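Long-range contacts in major capsid protein (PDB 5J7O), which forms the trimeric double jelly-roll capsomers that build the capsid of Faustovirus, a large double-stranded DNA virus: residues Q108-T118 with S379-Q390; N173-P181 with A283-L293. All coordinates share one frame; numbering follows the deposited sequence.

Overall arrangement
Interactions 1 and 2 lie side by side in the double jelly-roll subunit, their centres about 10 Å apart, and both reach the small antiparallel sheet in which strands 116-118 and 170-177 are neighbours. Along the chain, interaction 2 is nested inside the loop that interaction 1 closes. Polar side chains join them: Gln292 NE2 approaches Gln390 OE1 to 2.6 Å, and Asn173 ND2 lies 2.8 Å from Ser381 O, both probable hydrogen bonds. A further bond ties Tyr177 of interaction 2 to Gln387 of interaction 1. Interaction 1 is the more peripheral and only partly buried, whereas interaction 2 is buried and comes close to the third subunit of the trimer.

Interaction 1: residues Q108-T118 with S379-Q390; sequences QLAATSASAGT and SGSSIDGTQAVQ
The side chain of Gln387 reaches across to the backbone of Ala110, its NE2 donating to Ala110 O at 2.8 Å in a nearly straight bond (173°). The carbonyl oxygen lies almost in the plane of the amide. With CG anti to the backbone N (chi1 -175°) and the chain extended beyond it, Gln387 runs past Thr112 at about a right angle, and Thr112 CG2 packs 3.7 Å from Gln387 NE2. Beside it, Ala110 N donates to Ala388 O at 3.1 Å, and Gln390 N to Gln108 O. Leu109 and Val389 form a non-hydrogen-bonded antiparallel pair, their side chains pointing the same way and touching through CD2 and CG2. Gln390 CD lies 3.6 Å from Ala110 CB.

Gln108 and Leu109 end strand 99-109, and Val389 and Gln390 begin strand 389-401, its antiparallel neighbour in a sheet of the double jelly-roll; from there the two segments run on as loops and pair again at a single bridge, Thr118 with Ser379, which exchange two backbone bonds. In the loops a water spans the gap, accepting from Asp384 N, donating to Ser113 O and bonding to Thr112 OG1. Farther on, Ser115 N donates to Ser382 O at 3.0 Å.

Around this shell, Asp384 OD1 accepts from Thr386 N, an Asx turn, and also from Thr386 OG1, both from the same face of the carboxylate. The Gln387 amide is fixed from both ends, since OE1 is bonded to Tyr85 and Gln329 while NE2 also donates to Tyr177 OH. Gln390 OE1 has its partner in Gln292, and Gln108 NE2 donates to Asn294 OD1.

Interaction 2: residues N173-P181 with A283-L293; sequences NFVRYCEYP and AQTPKATQEQL
Leu293 CD2 sits squarely over one face of the Tyr177 ring, 3.6 Å from its centroid and only 8° off the ring normal, a CH-pi contact. Ala283 O lies in the ring plane at its edge and, separately, accepts from the backbone N of Tyr177 at 2.7 Å. At the far end of the ring, besides its bond to Gln387, Tyr177 OH donates to a water that in turn donates to Glu291 O.

At the other end of the contact, the Phe174 ring lies flat against the backbone of the loop: Ala288 N is 3.4 Å above the centre of one face, and Lys287 C above the same face nearer the rim. Phe174 CE1 meets Ala288 CB. Arg176, between the two aromatics in sequence, extends alongside Pro286, with Pro286 CG over the centre of the guanidinium face. Gln284 O comes instead to the edge of that group, 3.0 Å from Arg176 NE, and receives a weaker bond from NH2. The Gln284 side chain bends at chi2 (73°), which lets NE2 donate to Cys178 O at 2.8 Å from above that carbonyl's plane, while Gln284 OE1 accepts from Glu229 N. Gln290 and Val175 pass antiparallel, CG against CG2, and Gln290 NE2 gives Val175 O a weak bond.

Across the trimer interface, Phe174 and Thr285 pack on Leu238 of the third subunit. Val175 and Lys287 exchange two backbone hydrogen bonds, making a single antiparallel bridge that adds the loop between strands 273-280 and 293-298 to strand 170-177 of this double jelly-roll subunit.

Interaction 1: residues Q108-T118 with S379-Q390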
loop_
_atom_site.group_PDB
_atom_site.type_symbol
_atom_site.label_atom_id
_atom_site.label_comp_id
_atom_site.label_asym_id
_atom_site.label_seq_id
_atom_site.Cartn_x
_atom_site.Cartn_y
_atom_site.Cartn_z
ATOM N N GLN B 108 -13.765 23.165 11.805
ATOM C CA GLN B 108 -15.032 22.815 11.175
ATOM C C GLN B 108 -15.360 23.860 10.120
ATOM O O GLN B 108 -15.540 25.037 10.445
ATOM C CB GLN B 108 -16.151 22.722 12.215
ATOM C CG GLN B 108 -17.341 21.888 11.783
ATOM C CD GLN B 108 -18.348 21.703 12.900
ATOM O OE1 GLN B 108 -18.863 22.674 13.454
ATOM N NE2 GLN B 108 -18.627 20.452 13.244
ATOM N N LEU B 109 -15.442 23.428 8.866
ATOM C CA LEU B 109 -15.703 24.311 7.737
ATOM C C LEU B 109 -17.059 23.969 7.134
ATOM O O LEU B 109 -17.340 22.798 6.855
ATOM C CB LEU B 109 -14.596 24.190 6.689
ATOM C CG LEU B 109 -13.185 24.395 7.248
ATOM C CD1 LEU B 109 -12.127 24.128 6.188
ATOM C CD2 LEU B 109 -13.033 25.796 7.819
ATOM N N ALA B 110 -17.889 24.990 6.934
ATOM C CA ALA B 110 -19.268 24.774 6.518
ATOM C C ALA B 110 -19.334 24.129 5.139
ATOM O O ALA B 110 -18.472 24.346 4.282
ATOM C CB ALA B 110 -20.031 26.099 6.510
ATOM N N ALA B 111 -20.369 23.313 4.938
ATOM C CA ALA B 111 -20.656 22.784 3.612
ATOM C C ALA B 111 -20.830 23.933 2.632
ATOM O O ALA B 111 -21.412 24.971 2.963
ATOM C CB ALA B 111 -21.912 21.912 3.645
ATOM N N THR B 112 -20.310 23.757 1.421
ATOM C CA THR B 112 -20.162 24.890 0.521
ATOM C C THR B 112 -20.320 24.432 -0.922
ATOM O O THR B 112 -20.115 23.261 -1.253
ATOM C CB THR B 112 -18.805 25.574 0.735
ATOM O OG1 THR B 112 -18.764 26.815 0.022
ATOM C CG2 THR B 112 -17.674 24.677 0.260
ATOM N N SER B 113 -20.700 25.380 -1.776
ATOM C CA SER B 113 -20.889 25.118 -3.195
ATOM C C SER B 113 -20.567 26.385 -3.973
ATOM O O SER B 113 -20.469 27.478 -3.410
ATOM C CB SER B 113 -22.315 24.643 -3.494
ATOM O OG SER B 113 -23.258 25.677 -3.269
ATOM N N ALA B 114 -20.409 26.227 -5.283
ATOM C CA ALA B 114 -20.094 27.353 -6.144
ATOM C C ALA B 114 -21.358 28.128 -6.505
ATOM O O ALA B 114 -22.482 27.634 -6.376
ATOM C CB ALA B 114 -19.388 26.879 -7.414
ATOM N N SER B 115 -21.160 29.362 -6.960
ATOM C CA SER B 115 -22.281 30.195 -7.366
ATOM C C SER B 115 -22.719 29.844 -8.785
ATOM O O SER B 115 -21.995 29.200 -9.547
ATOM C CB SER B 115 -21.917 31.679 -7.277
ATOM O OG SER B 115 -20.937 32.028 -8.239
ATOM N N ALA B 116 -23.927 30.278 -9.133
ATOM C CA ALA B 116 -24.482 29.964 -10.442
ATOM C C ALA B 116 -23.780 30.763 -11.532
ATOM O O ALA B 116 -23.502 31.956 -11.374
ATOM C CB ALA B 116 -25.984 30.250 -10.465
ATOM N N GLY B 117 -23.498 30.097 -12.649
ATOM C CA GLY B 117 -22.838 30.701 -13.783
ATOM C C GLY B 117 -23.555 30.364 -15.077
ATOM O O GLY B 117 -24.760 30.101 -15.100
ATOM N N THR B 118 -22.790 30.373 -16.167
ATOM C CA THR B 118 -23.337 30.114 -17.489
ATOM C C THR B 118 -22.415 29.182 -18.261
ATOM O O THR B 118 -21.245 28.997 -17.914
ATOM C CB THR B 118 -23.544 31.406 -18.293
ATOM O OG1 THR B 118 -22.376 32.231 -18.188
ATOM C CG2 THR B 118 -24.753 32.170 -17.781
ATOM N N SER B 379 -18.614 29.887 -16.751
ATOM C CA SER B 379 -18.243 31.284 -16.575
ATOM C C SER B 379 -18.995 31.887 -15.396
ATOM O O SER B 379 -20.200 31.676 -15.234
ATOM C CB SER B 379 -18.537 32.079 -17.847
ATOM O OG SER B 379 -17.812 31.564 -18.951
ATOM N N GLY B 380 -18.276 32.638 -14.567
ATOM C CA GLY B 380 -18.904 33.335 -13.460
ATOM C C GLY B 380 -19.409 32.447 -12.345
ATOM O O GLY B 380 -20.337 32.835 -11.628
ATOM N N SER B 381 -18.830 31.260 -12.180
ATOM C CA SER B 381 -19.164 30.356 -11.085
ATOM C C SER B 381 -17.924 30.208 -10.214
ATOM O O SER B 381 -16.929 29.612 -10.641
ATOM C CB SER B 381 -19.642 29.004 -11.612
ATOM O OG SER B 381 -20.072 28.165 -10.554
ATOM N N SER B 382 -17.980 30.754 -9.002
ATOM C CA SER B 382 -16.818 30.852 -8.129
ATOM C C SER B 382 -17.170 30.337 -6.738
ATOM O O SER B 382 -18.321 30.000 -6.446
ATOM C CB SER B 382 -16.305 32.296 -8.062
ATOM O OG SER B 382 -17.328 33.177 -7.634
ATOM N N ILE B 383 -16.155 30.286 -5.869
ATOM C CA ILE B 383 -16.355 29.768 -4.520
ATOM C C ILE B 383 -17.138 30.771 -3.678
ATOM O O ILE B 383 -17.167 31.978 -3.949
ATOM C CB ILE B 383 -15.010 29.422 -3.861
ATOM C CG1 ILE B 383 -14.158 30.681 -3.685
ATOM C CG2 ILE B 383 -14.265 28.382 -4.684
ATOM C CD1 ILE B 383 -12.813 30.423 -3.035
ATOM N N ASP B 384 -17.784 30.255 -2.633
ATOM C CA ASP B 384 -18.574 31.081 -1.725
ATOM C C ASP B 384 -17.637 31.731 -0.713
ATOM O O ASP B 384 -17.131 31.063 0.196
ATOM C CB ASP B 384 -19.640 30.238 -1.029
ATOM C CG ASP B 384 -20.675 31.082 -0.304
ATOM O OD1 ASP B 384 -20.460 32.303 -0.146
ATOM O OD2 ASP B 384 -21.710 30.521 0.115
ATOM N N GLY B 385 -17.412 33.036 -0.864
ATOM C CA GLY B 385 -16.534 33.765 0.034
ATOM C C GLY B 385 -17.083 33.969 1.431
ATOM O O GLY B 385 -16.343 34.440 2.301
ATOM N N THR B 386 -18.351 33.636 1.664
ATOM C CA THR B 386 -18.952 33.731 2.986
ATOM C C THR B 386 -18.947 32.401 3.727
ATOM O O THR B 386 -19.622 32.276 4.753
ATOM C CB THR B 386 -20.384 34.262 2.889
ATOM O OG1 THR B 386 -21.166 33.397 2.054
ATOM C CG2 THR B 386 -20.397 35.670 2.311
ATOM N N GLN B 387 -18.212 31.408 3.228
ATOM C CA GLN B 387 -18.130 30.121 3.907
ATOM C C GLN B 387 -17.528 30.305 5.293
ATOM O O GLN B 387 -16.411 30.811 5.435
ATOM C CB GLN B 387 -17.294 29.137 3.092
ATOM C CG GLN B 387 -17.274 27.735 3.680
ATOM C CD GLN B 387 -16.039 26.953 3.289
ATOM O OE1 GLN B 387 -15.043 27.525 2.845
ATOM N NE2 GLN B 387 -16.093 25.637 3.457
ATOM N N ALA B 388 -18.270 29.891 6.313
ATOM C CA ALA B 388 -17.900 30.164 7.691
ATOM C C ALA B 388 -17.035 29.052 8.268
ATOM O O ALA B 388 -17.167 27.878 7.907
ATOM C CB ALA B 388 -19.149 30.343 8.555
ATOM N N VAL B 389 -16.131 29.441 9.165
ATOM C CA VAL B 389 -15.460 28.500 10.057
ATOM C C VAL B 389 -16.409 28.283 11.231
ATOM O O VAL B 389 -16.507 29.119 12.130
ATOM C CB VAL B 389 -14.092 29.011 10.515
ATOM C CG1 VAL B 389 -13.498 28.074 11.557
ATOM C CG2 VAL B 389 -13.153 29.155 9.326
ATOM N N GLN B 390 -17.129 27.162 11.215
ATOM C CA GLN B 390 -18.223 26.961 12.157
ATOM C C GLN B 390 -17.748 26.653 13.570
ATOM O O GLN B 390 -18.490 26.912 14.523
ATOM C CB GLN B 390 -19.138 25.843 11.656
ATOM C CG GLN B 390 -19.759 26.142 10.301
ATOM C CD GLN B 390 -20.742 25.080 9.857
ATOM O OE1 GLN B 390 -20.388 23.910 9.713
ATOM N NE2 GLN B 390 -21.989 25.485 9.640
HETATM O O HOH W 1 -18.120 27.777 -2.637
#

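Interaction 2: residues N173-P181 with A283-L293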
loop_
_atom_site.group_PDB
_atom_site.type_symbol
_atom_site.label_atom_id
_atom_site.label_comp_id
_atom_site.label_asym_id
_atom_site.label_seq_id
_atom_site.Cartn_x
_atom_site.Cartn_y
_atom_site.Cartn_z
ATOM N N ASN B 173 -20.141 25.330 -11.448
ATOM C CA ASN B 173 -18.904 24.606 -11.212
ATOM C C ASN B 173 -19.004 23.774 -9.937
ATOM O O ASN B 173 -19.841 24.018 -9.064
ATOM C CB ASN B 173 -17.726 25.574 -11.104
ATOM C CG ASN B 173 -17.368 26.212 -12.433
ATOM O OD1 ASN B 173 -17.474 25.583 -13.486
ATOM N ND2 ASN B 173 -16.931 27.466 -12.390
ATOM N N PHE B 174 -18.134 22.774 -9.842
ATOM C CA PHE B 174 -17.987 22.006 -8.618
ATOM C C PHE B 174 -16.912 22.637 -7.736
ATOM O O PHE B 174 -16.172 23.531 -8.154
ATOM C CB PHE B 174 -17.641 20.547 -8.926
ATOM C CG PHE B 174 -18.808 19.733 -9.425
ATOM C CD1 PHE B 174 -20.051 20.313 -9.622
ATOM C CD2 PHE B 174 -18.661 18.379 -9.682
ATOM C CE1 PHE B 174 -21.120 19.562 -10.077
ATOM C CE2 PHE B 174 -19.726 17.623 -10.134
ATOM C CZ PHE B 174 -20.958 18.215 -10.331
ATOM N N VAL B 175 -16.835 22.167 -6.495
ATOM C CA VAL B 175 -15.848 22.660 -5.546
ATOM C C VAL B 175 -15.008 21.496 -5.050
ATOM O O VAL B 175 -15.462 20.346 -4.985
ATOM C CB VAL B 175 -16.495 23.412 -4.363
ATOM C CG1 VAL B 175 -17.041 24.755 -4.824
ATOM C CG2 VAL B 175 -17.595 22.577 -3.737
ATOM N N ARG B 176 -13.762 21.804 -4.708
ATOM C CA ARG B 176 -12.827 20.826 -4.186
ATOM C C ARG B 176 -11.938 21.517 -3.168
ATOM O O ARG B 176 -11.744 22.734 -3.222
ATOM C CB ARG B 176 -11.964 20.216 -5.295
ATOM C CG ARG B 176 -10.549 20.762 -5.333
ATOM C CD ARG B 176 -9.893 20.498 -6.673
ATOM N NE ARG B 176 -9.773 19.073 -6.977
ATOM C CZ ARG B 176 -9.612 18.581 -8.204
ATOM N NH1 ARG B 176 -9.566 19.396 -9.251
ATOM N NH2 ARG B 176 -9.502 17.274 -8.388
ATOM N N TYR B 177 -11.400 20.733 -2.242
ATOM C CA TYR B 177 -10.370 21.214 -1.336
ATOM C C TYR B 177 -8.987 20.893 -1.888
ATOM O O TYR B 177 -8.798 19.921 -2.625
ATOM C CB TYR B 177 -10.535 20.601 0.058
ATOM C CG TYR B 177 -11.576 21.299 0.903
ATOM C CD1 TYR B 177 -12.903 20.887 0.886
ATOM C CD2 TYR B 177 -11.235 22.380 1.703
ATOM C CE1 TYR B 177 -13.863 21.532 1.652
ATOM C CE2 TYR B 177 -12.186 23.031 2.472
ATOM C CZ TYR B 177 -13.496 22.602 2.442
ATOM O OH TYR B 177 -14.441 23.249 3.206
ATOM N N CYS B 178 -8.018 21.731 -1.533
ATOM C CA CYS B 178 -6.637 21.416 -1.853
ATOM C C CYS B 178 -6.212 20.154 -1.108
ATOM O O CYS B 178 -6.836 19.739 -0.128
ATOM C CB CYS B 178 -5.726 22.581 -1.489
ATOM S SG CYS B 178 -5.518 22.835 0.286
ATOM N N GLU B 179 -5.160 19.513 -1.610
ATOM C CA GLU B 179 -4.650 18.324 -0.943
ATOM C C GLU B 179 -4.064 18.701 0.409
ATOM O O GLU B 179 -3.400 19.733 0.553
ATOM C CB GLU B 179 -3.606 17.624 -1.808
ATOM C CG GLU B 179 -4.206 16.848 -2.967
ATOM C CD GLU B 179 -3.214 15.914 -3.623
ATOM O OE1 GLU B 179 -2.011 16.247 -3.646
ATOM O OE2 GLU B 179 -3.636 14.843 -4.107
ATOM N N TYR B 180 -4.339 17.863 1.403
ATOM C CA TYR B 180 -3.931 18.095 2.782
ATOM C C TYR B 180 -4.375 19.474 3.280
ATOM O O TYR B 180 -3.542 20.306 3.653
ATOM C CB TYR B 180 -2.426 17.919 2.929
ATOM C CG TYR B 180 -1.977 16.557 2.457
ATOM C CD1 TYR B 180 -2.183 15.433 3.243
ATOM C CD2 TYR B 180 -1.377 16.388 1.216
ATOM C CE1 TYR B 180 -1.789 14.182 2.820
ATOM C CE2 TYR B 180 -0.980 15.137 0.783
ATOM C CZ TYR B 180 -1.189 14.037 1.590
ATOM O OH TYR B 180 -0.797 12.788 1.169
ATOM N N PRO B 181 -5.688 19.742 3.305
ATOM C CA PRO B 181 -6.145 21.081 3.710
ATOM C C PRO B 181 -5.754 21.436 5.130
ATOM O O PRO B 181 -5.459 22.602 5.413
ATOM C CB PRO B 181 -7.672 20.999 3.546
ATOM C CG PRO B 181 -7.936 19.744 2.761
ATOM C CD PRO B 181 -6.809 18.820 3.072
ATOM N N ALA B 283 -12.834 15.182 0.195
ATOM C CA ALA B 283 -12.679 16.631 0.124
ATOM C C ALA B 283 -11.948 17.078 -1.137
ATOM O O ALA B 283 -12.158 18.205 -1.601
ATOM C CB ALA B 283 -11.946 17.141 1.364
ATOM N N GLN B 284 -11.095 16.227 -1.706
ATOM C CA GLN B 284 -10.337 16.604 -2.893
ATOM C C GLN B 284 -11.062 16.290 -4.195
ATOM O O GLN B 284 -10.675 16.818 -5.244
ATOM C CB GLN B 284 -8.969 15.913 -2.896
ATOM C CG GLN B 284 -7.952 16.540 -1.953
ATOM C CD GLN B 284 -8.246 16.259 -0.492
ATOM O OE1 GLN B 284 -8.645 15.152 -0.129
ATOM N NE2 GLN B 284 -8.052 17.263 0.354
ATOM N N THR B 285 -12.093 15.455 -4.156
ATOM C CA THR B 285 -12.850 15.135 -5.362
ATOM C C THR B 285 -13.893 16.218 -5.622
ATOM O O THR B 285 -14.666 16.553 -4.718
ATOM C CB THR B 285 -13.526 13.771 -5.226
ATOM O OG1 THR B 285 -12.530 12.741 -5.209
ATOM C CG2 THR B 285 -14.478 13.525 -6.384
ATOM N N PRO B 286 -13.940 16.787 -6.826
ATOM C CA PRO B 286 -14.883 17.884 -7.092
ATOM C C PRO B 286 -16.328 17.419 -6.977
ATOM O O PRO B 286 -16.712 16.387 -7.532
ATOM C CB PRO B 286 -14.540 18.307 -8.526
ATOM C CG PRO B 286 -13.166 17.764 -8.778
ATOM C CD PRO B 286 -13.085 16.497 -7.988
ATOM N N LYS B 287 -17.130 18.196 -6.252
ATOM C CA LYS B 287 -18.529 17.867 -6.015
ATOM C C LYS B 287 -19.382 19.117 -6.163
ATOM O O LYS B 287 -18.905 20.239 -5.970
ATOM C CB LYS B 287 -18.744 17.268 -4.619
ATOM C CG LYS B 287 -17.965 15.995 -4.348
ATOM C CD LYS B 287 -18.239 15.481 -2.945
ATOM C CE LYS B 287 -17.491 14.187 -2.675
ATOM N NZ LYS B 287 -17.830 13.621 -1.340
ATOM N N ALA B 288 -20.657 18.909 -6.506
ATOM C CA ALA B 288 -21.607 20.018 -6.523
ATOM C C ALA B 288 -21.685 20.685 -5.157
ATOM O O ALA B 288 -21.773 21.915 -5.060
ATOM C CB ALA B 288 -22.985 19.525 -6.962
ATOM N N THR B 289 -21.645 19.889 -4.091
ATOM C CA THR B 289 -21.577 20.400 -2.728
ATOM C C THR B 289 -20.561 19.576 -1.956
ATOM O O THR B 289 -20.694 18.352 -1.867
ATOM C CB THR B 289 -22.944 20.344 -2.037
ATOM O OG1 THR B 289 -23.852 21.239 -2.690
ATOM C CG2 THR B 289 -22.813 20.739 -0.572
ATOM N N GLN B 290 -19.544 20.241 -1.416
ATOM C CA GLN B 290 -18.630 19.595 -0.485
ATOM C C GLN B 290 -19.257 19.581 0.902
ATOM O O GLN B 290 -19.790 20.595 1.361
ATOM C CB GLN B 290 -17.283 20.318 -0.455
ATOM C CG GLN B 290 -16.359 19.978 -1.617
ATOM C CD GLN B 290 -15.719 18.609 -1.478
ATOM O OE1 GLN B 290 -15.756 17.996 -0.411
ATOM N NE2 GLN B 290 -15.123 18.124 -2.561
ATOM N N GLU B 291 -19.203 18.429 1.562
ATOM C CA GLU B 291 -19.799 18.296 2.879
ATOM C C GLU B 291 -18.992 19.081 3.910
ATOM O O GLU B 291 -17.875 19.541 3.652
ATOM C CB GLU B 291 -19.887 16.825 3.280
ATOM C CG GLU B 291 -20.397 15.915 2.179
ATOM C CD GLU B 291 -20.661 14.506 2.669
ATOM O OE1 GLU B 291 -20.915 13.621 1.825
ATOM O OE2 GLU B 291 -20.617 14.286 3.898
ATOM N N GLN B 292 -19.579 19.235 5.096
ATOM C CA GLN B 292 -18.896 19.904 6.195
ATOM C C GLN B 292 -17.588 19.190 6.510
ATOM O O GLN B 292 -17.589 18.031 6.934
ATOM C CB GLN B 292 -19.795 19.939 7.429
ATOM C CG GLN B 292 -19.134 20.542 8.659
ATOM C CD GLN B 292 -19.972 20.373 9.912
ATOM O OE1 GLN B 292 -19.882 19.357 10.601
ATOM N NE2 GLN B 292 -20.791 21.374 10.216
ATOM N N LEU B 293 -16.473 19.883 6.296
ATOM C CA LEU B 293 -15.159 19.292 6.509
ATOM C C LEU B 293 -14.775 19.419 7.978
ATOM O O LEU B 293 -14.695 20.531 8.512
ATOM C CB LEU B 293 -14.121 19.965 5.614
ATOM C CG LEU B 293 -12.736 19.314 5.597
ATOM C CD1 LEU B 293 -12.834 17.868 5.141
ATOM C CD2 LEU B 293 -11.785 20.096 4.703
HETATM O O HOH W 2 -17.218 22.502 2.866
#